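Local coordinates for LP1413 - SCCmec type IV-encoded DNA binding protein (Staphylococcus aureus, PDB 6BTC) that probably binds single-stranded DNA and is encoded by a staphylococcal cassette chromosome element, at residues S19-E32 / F65-K79. Sequence-based numbering, arbitrary orientation.
Sequences SFQQPVGSTFTYGE and FKIVGTKNGSLLYQK
K79 runs from the last strand to the end of helix 6-21, its side chain meeting segment 19-32 from CB to NZ. K79 CB lies 3.6 Å from P23 O and also touches Q22 CB; CG and CD pass alongside Q22 O, and CE nears F20 O. Bends at chi2 (83°) and chi4 (-64°) curl the chain back toward two carbonyls. K79 NZ donates to Q22 O at 2.8 Å, nearly in line with its C=O, and to F20 O from a tilted approach. The ammonium thus ties down the C-terminal end of the helix, where the helix dipole probably favours a positive charge. Beside it, F65 pushes its ring edge toward the face of F20 (planes at 68°), and S19 O sits in the plane of the F65 ring, 3.3 Å from F65 CE1. F28 presents one ring face to Y77 CB, a CH-pi contact, and its edge to F65 CD1; L33, I57 and A54 of the neighbouring helices close round this aromatic cluster. Q78 NE2 reaches G25 O in a straight bond (2.8 Å). Farther along, E32 completes a capping box with T29 and forms a salt bridge with K71 NZ through the syn lone pair of OE2. Through the F28-Y77 pair, backbone-bonded in both directions, short strand 27-28 edges the antiparallel 65-71/74-79 hairpin, a helix-strand-helix-helix-hairpin order consistent with a winged-helix fold.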
loop_
_atom_site.group_PDB
_atom_site.type_symbol
_atom_site.label_atom_id
_atom_site.label_comp_id
_atom_site.label_asym_id
_atom_site.label_seq_id
_atom_site.Cartn_x
_atom_site.Cartn_y
_atom_site.Cartn_z
ATOM N N SER A 19 4.560 -3.477 0.767
ATOM C CA SER A 19 5.007 -2.184 1.280
ATOM C C SER A 19 6.066 -2.363 2.366
ATOM O O SER A 19 7.076 -1.656 2.378
ATOM C CB SER A 19 3.820 -1.386 1.815
ATOM O OG SER A 19 3.351 -1.986 3.016
ATOM N N PHE A 20 5.874 -3.326 3.266
ATOM C CA PHE A 20 6.863 -3.545 4.319
ATOM C C PHE A 20 8.191 -4.036 3.760
ATOM O O PHE A 20 9.240 -3.780 4.360
ATOM C CB PHE A 20 6.350 -4.554 5.344
ATOM C CG PHE A 20 5.449 -3.965 6.402
ATOM C CD1 PHE A 20 5.980 -3.350 7.527
ATOM C CD2 PHE A 20 4.071 -4.058 6.288
ATOM C CE1 PHE A 20 5.150 -2.827 8.515
ATOM C CE2 PHE A 20 3.237 -3.535 7.270
ATOM C CZ PHE A 20 3.779 -2.924 8.385
ATOM N N GLN A 21 8.171 -4.745 2.630
ATOM C CA GLN A 21 9.389 -5.256 2.015
ATOM C C GLN A 21 10.190 -4.179 1.307
ATOM O O GLN A 21 11.348 -4.414 0.963
ATOM C CB GLN A 21 9.059 -6.359 1.008
ATOM C CG GLN A 21 8.613 -7.636 1.643
ATOM C CD GLN A 21 8.314 -8.726 0.623
ATOM O OE1 GLN A 21 8.812 -8.701 -0.507
ATOM N NE2 GLN A 21 7.490 -9.686 1.020
ATOM N N GLN A 22 9.606 -3.026 1.062
ATOM C CA GLN A 22 10.363 -1.927 0.497
ATOM C C GLN A 22 11.615 -1.677 1.333
ATOM O O GLN A 22 11.550 -1.713 2.570
ATOM C CB GLN A 22 9.506 -0.663 0.447
ATOM C CG GLN A 22 8.393 -0.752 -0.566
ATOM C CD GLN A 22 8.919 -0.852 -1.987
ATOM O OE1 GLN A 22 9.661 0.026 -2.460
ATOM N NE2 GLN A 22 8.553 -1.930 -2.671
ATOM N N PRO A 23 12.769 -1.444 0.703
ATOM C CA PRO A 23 13.962 -1.087 1.478
ATOM C C PRO A 23 13.875 0.325 2.036
ATOM O O PRO A 23 13.234 1.213 1.465
ATOM C CB PRO A 23 15.103 -1.215 0.458
ATOM C CG PRO A 23 14.450 -1.119 -0.879
ATOM C CD PRO A 23 13.080 -1.697 -0.717
ATOM N N VAL A 24 14.527 0.518 3.182
ATOM C CA VAL A 24 14.544 1.822 3.827
ATOM C C VAL A 24 14.976 2.888 2.833
ATOM O O VAL A 24 15.878 2.676 2.018
ATOM C CB VAL A 24 15.467 1.790 5.058
ATOM C CG1 VAL A 24 15.556 3.170 5.694
ATOM C CG2 VAL A 24 14.944 0.786 6.069
ATOM N N GLY A 25 14.322 4.049 2.906
ATOM C CA GLY A 25 14.572 5.150 2.014
ATOM C C GLY A 25 13.844 5.104 0.689
ATOM O O GLY A 25 13.656 6.155 0.070
ATOM N N SER A 26 13.436 3.934 0.216
ATOM C CA SER A 26 12.803 3.871 -1.098
ATOM C C SER A 26 11.452 4.580 -1.093
ATOM O O SER A 26 10.713 4.553 -0.105
ATOM C CB SER A 26 12.611 2.420 -1.538
ATOM O OG SER A 26 11.826 1.712 -0.618
ATOM N N THR A 27 11.138 5.227 -2.212
ATOM C CA THR A 27 9.828 5.823 -2.435
ATOM C C THR A 27 8.985 4.932 -3.340
ATOM O O THR A 27 9.508 4.186 -4.165
ATOM C CB THR A 27 9.943 7.219 -3.055
ATOM O OG1 THR A 27 10.420 7.132 -4.404
ATOM C CG2 THR A 27 10.875 8.094 -2.244
ATOM N N PHE A 28 7.666 5.008 -3.171
ATOM C CA PHE A 28 6.758 4.175 -3.949
ATOM C C PHE A 28 5.346 4.746 -3.886
ATOM O O PHE A 28 4.994 5.500 -2.969
ATOM C CB PHE A 28 6.765 2.733 -3.449
ATOM C CG PHE A 28 6.269 2.580 -2.036
ATOM C CD1 PHE A 28 7.134 2.742 -0.969
ATOM C CD2 PHE A 28 4.941 2.283 -1.778
ATOM C CE1 PHE A 28 6.695 2.608 0.334
ATOM C CE2 PHE A 28 4.489 2.153 -0.478
ATOM C CZ PHE A 28 5.365 2.315 0.580
ATOM N N THR A 29 4.551 4.378 -4.887
ATOM C CA THR A 29 3.115 4.634 -4.934
ATOM C C THR A 29 2.340 3.326 -4.861
ATOM O O THR A 29 2.882 2.226 -5.034
ATOM C CB THR A 29 2.708 5.355 -6.218
ATOM O OG1 THR A 29 2.804 4.441 -7.321
ATOM C CG2 THR A 29 3.578 6.562 -6.470
ATOM N N TYR A 30 1.038 3.461 -4.614
ATOM C CA TYR A 30 0.168 2.291 -4.598
ATOM C C TYR A 30 0.193 1.569 -5.943
ATOM O O TYR A 30 0.254 0.334 -5.991
ATOM C CB TYR A 30 -1.261 2.704 -4.248
ATOM C CG TYR A 30 -2.260 1.603 -4.493
ATOM C CD1 TYR A 30 -2.308 0.501 -3.659
ATOM C CD2 TYR A 30 -3.136 1.656 -5.571
ATOM C CE1 TYR A 30 -3.207 -0.515 -3.871
ATOM C CE2 TYR A 30 -4.046 0.640 -5.797
ATOM C CZ TYR A 30 -4.074 -0.441 -4.945
ATOM O OH TYR A 30 -4.964 -1.457 -5.153
ATOM N N GLY A 31 0.126 2.322 -7.045
ATOM C CA GLY A 31 0.084 1.708 -8.359
ATOM C C GLY A 31 1.348 0.950 -8.707
ATOM O O GLY A 31 1.297 -0.053 -9.420
ATOM N N GLU A 32 2.502 1.412 -8.217
ATOM C CA GLU A 32 3.736 0.672 -8.451
ATOM C C GLU A 32 3.695 -0.684 -7.764
ATOM O O GLU A 32 4.127 -1.690 -8.338
ATOM C CB GLU A 32 4.932 1.490 -7.981
ATOM C CG GLU A 32 5.209 2.675 -8.890
ATOM C CD GLU A 32 6.228 3.634 -8.321
ATOM O OE1 GLU A 32 6.660 3.437 -7.160
ATOM O OE2 GLU A 32 6.593 4.584 -9.043
ATOM N N PHE A 65 6.391 4.202 7.484
ATOM C CA PHE A 65 6.113 4.883 6.230
ATOM C C PHE A 65 5.776 6.333 6.522
ATOM O O PHE A 65 5.273 6.659 7.591
ATOM C CB PHE A 65 4.929 4.266 5.460
ATOM C CG PHE A 65 5.022 2.779 5.264
ATOM C CD1 PHE A 65 5.823 2.245 4.283
ATOM C CD2 PHE A 65 4.268 1.923 6.036
ATOM C CE1 PHE A 65 5.893 0.861 4.084
ATOM C CE2 PHE A 65 4.329 0.547 5.846
ATOM C CZ PHE A 65 5.150 0.020 4.862
ATOM N N LYS A 66 6.032 7.197 5.551
ATOM C CA LYS A 66 5.510 8.546 5.596
ATOM C C LYS A 66 5.251 9.018 4.174
ATOM O O LYS A 66 5.746 8.441 3.202
ATOM C CB LYS A 66 6.470 9.495 6.319
ATOM C CG LYS A 66 7.739 9.802 5.567
ATOM C CD LYS A 66 8.725 10.561 6.450
ATOM C CE LYS A 66 10.035 10.863 5.720
ATOM N NZ LYS A 66 11.043 11.510 6.629
ATOM N N ILE A 67 4.465 10.081 4.071
ATOM C CA ILE A 67 4.148 10.707 2.797
ATOM C C ILE A 67 5.184 11.783 2.529
ATOM O O ILE A 67 5.491 12.591 3.416
ATOM C CB ILE A 67 2.728 11.303 2.825
ATOM C CG1 ILE A 67 1.699 10.211 3.109
ATOM C CG2 ILE A 67 2.412 12.010 1.517
ATOM C CD1 ILE A 67 0.289 10.738 3.314
ATOM N N VAL A 68 5.721 11.813 1.308
ATOM C CA VAL A 68 6.807 12.728 0.970
ATOM C C VAL A 68 6.464 13.666 -0.172
ATOM O O VAL A 68 7.214 14.624 -0.409
ATOM C CB VAL A 68 8.114 11.966 0.644
ATOM C CG1 VAL A 68 8.641 11.289 1.882
ATOM C CG2 VAL A 68 7.903 10.948 -0.453
ATOM N N GLY A 69 5.363 13.446 -0.869
ATOM C CA GLY A 69 5.022 14.245 -2.035
ATOM C C GLY A 69 4.009 13.509 -2.896
ATOM O O GLY A 69 3.221 12.708 -2.400
ATOM N N THR A 70 4.063 13.787 -4.190
ATOM C CA THR A 70 3.202 13.113 -5.145
ATOM C C THR A 70 4.031 12.698 -6.350
ATOM O O THR A 70 5.094 13.263 -6.622
ATOM C CB THR A 70 2.047 14.005 -5.613
ATOM O OG1 THR A 70 2.588 15.111 -6.339
ATOM C CG2 THR A 70 1.245 14.523 -4.431
ATOM N N LYS A 71 3.509 11.719 -7.089
ATOM C CA LYS A 71 4.157 11.220 -8.297
ATOM C C LYS A 71 3.073 10.746 -9.250
ATOM O O LYS A 71 2.331 9.816 -8.923
ATOM C CB LYS A 71 5.114 10.080 -7.964
ATOM C CG LYS A 71 5.977 9.601 -9.108
ATOM C CD LYS A 71 6.771 8.367 -8.678
ATOM C CE LYS A 71 7.729 7.901 -9.760
ATOM N NZ LYS A 71 8.509 6.704 -9.316
ATOM N N ASN A 72 2.976 11.382 -10.415
ATOM C CA ASN A 72 1.960 11.026 -11.402
ATOM C C ASN A 72 0.558 11.123 -10.799
ATOM O O ASN A 72 -0.278 10.232 -10.961
ATOM C CB ASN A 72 2.222 9.625 -11.957
ATOM C CG ASN A 72 3.574 9.509 -12.628
ATOM O OD1 ASN A 72 4.016 10.432 -13.314
ATOM N ND2 ASN A 72 4.242 8.372 -12.433
ATOM N N GLY A 73 0.310 12.213 -10.076
ATOM C CA GLY A 73 -0.991 12.453 -9.487
ATOM C C GLY A 73 -1.354 11.562 -8.322
ATOM O O GLY A 73 -2.461 11.697 -7.786
ATOM N N SER A 74 -0.478 10.653 -7.914
ATOM C CA SER A 74 -0.725 9.800 -6.763
ATOM C C SER A 74 0.140 10.252 -5.597
ATOM O O SER A 74 1.119 10.983 -5.769
ATOM C CB SER A 74 -0.431 8.333 -7.091
ATOM O OG SER A 74 -1.323 7.845 -8.072
ATOM N N LEU A 75 -0.240 9.817 -4.403
ATOM C CA LEU A 75 0.589 10.063 -3.235
ATOM C C LEU A 75 1.887 9.272 -3.344
ATOM O O LEU A 75 1.888 8.099 -3.735
ATOM C CB LEU A 75 -0.155 9.678 -1.959
ATOM C CG LEU A 75 -1.323 10.580 -1.539
ATOM C CD1 LEU A 75 -1.978 10.003 -0.303
ATOM C CD2 LEU A 75 -0.872 12.002 -1.272
ATOM N N LEU A 76 2.996 9.928 -3.009
ATOM C CA LEU A 76 4.306 9.288 -2.953
ATOM C C LEU A 76 4.649 8.968 -1.501
ATOM O O LEU A 76 4.718 9.872 -0.659
ATOM C CB LEU A 76 5.376 10.185 -3.568
ATOM C CG LEU A 76 6.755 9.536 -3.753
ATOM C CD1 LEU A 76 6.691 8.308 -4.675
ATOM C CD2 LEU A 76 7.731 10.545 -4.311
ATOM N N TYR A 77 4.855 7.692 -1.213
ATOM C CA TYR A 77 5.257 7.240 0.107
ATOM C C TYR A 77 6.756 6.950 0.148
ATOM O O TYR A 77 7.421 6.814 -0.883
ATOM C CB TYR A 77 4.484 5.985 0.512
ATOM C CG TYR A 77 2.980 6.146 0.453
ATOM C CD1 TYR A 77 2.287 6.779 1.478
ATOM C CD2 TYR A 77 2.252 5.650 -0.621
ATOM C CE1 TYR A 77 0.917 6.920 1.429
ATOM C CE2 TYR A 77 0.880 5.789 -0.679
ATOM C CZ TYR A 77 0.219 6.424 0.346
ATOM O OH TYR A 77 -1.147 6.564 0.289
ATOM N N GLN A 78 7.280 6.865 1.368
ATOM C CA GLN A 78 8.659 6.473 1.596
ATOM C C GLN A 78 8.709 5.530 2.780
ATOM O O GLN A 78 8.116 5.813 3.826
ATOM C CB GLN A 78 9.555 7.687 1.862
ATOM C CG GLN A 78 11.000 7.308 2.152
ATOM C CD GLN A 78 11.898 8.516 2.281
ATOM O OE1 GLN A 78 11.568 9.492 2.954
ATOM N NE2 GLN A 78 13.037 8.464 1.619
ATOM N N LYS A 79 9.360 4.387 2.584
ATOM C CA LYS A 79 9.717 3.506 3.683
ATOM C C LYS A 79 10.829 4.154 4.510
ATOM O O LYS A 79 11.848 4.588 3.966
ATOM C CB LYS A 79 10.167 2.162 3.130
ATOM C CG LYS A 79 10.638 1.148 4.147
ATOM C CD LYS A 79 9.485 0.402 4.770
ATOM C CE LYS A 79 9.973 -0.514 5.856
ATOM N NZ LYS A 79 10.849 -1.582 5.323
HETATM O O HOH W 1 9.140 4.759 -7.020
HETATM O O HOH W 2 -0.100 6.108 -4.214
#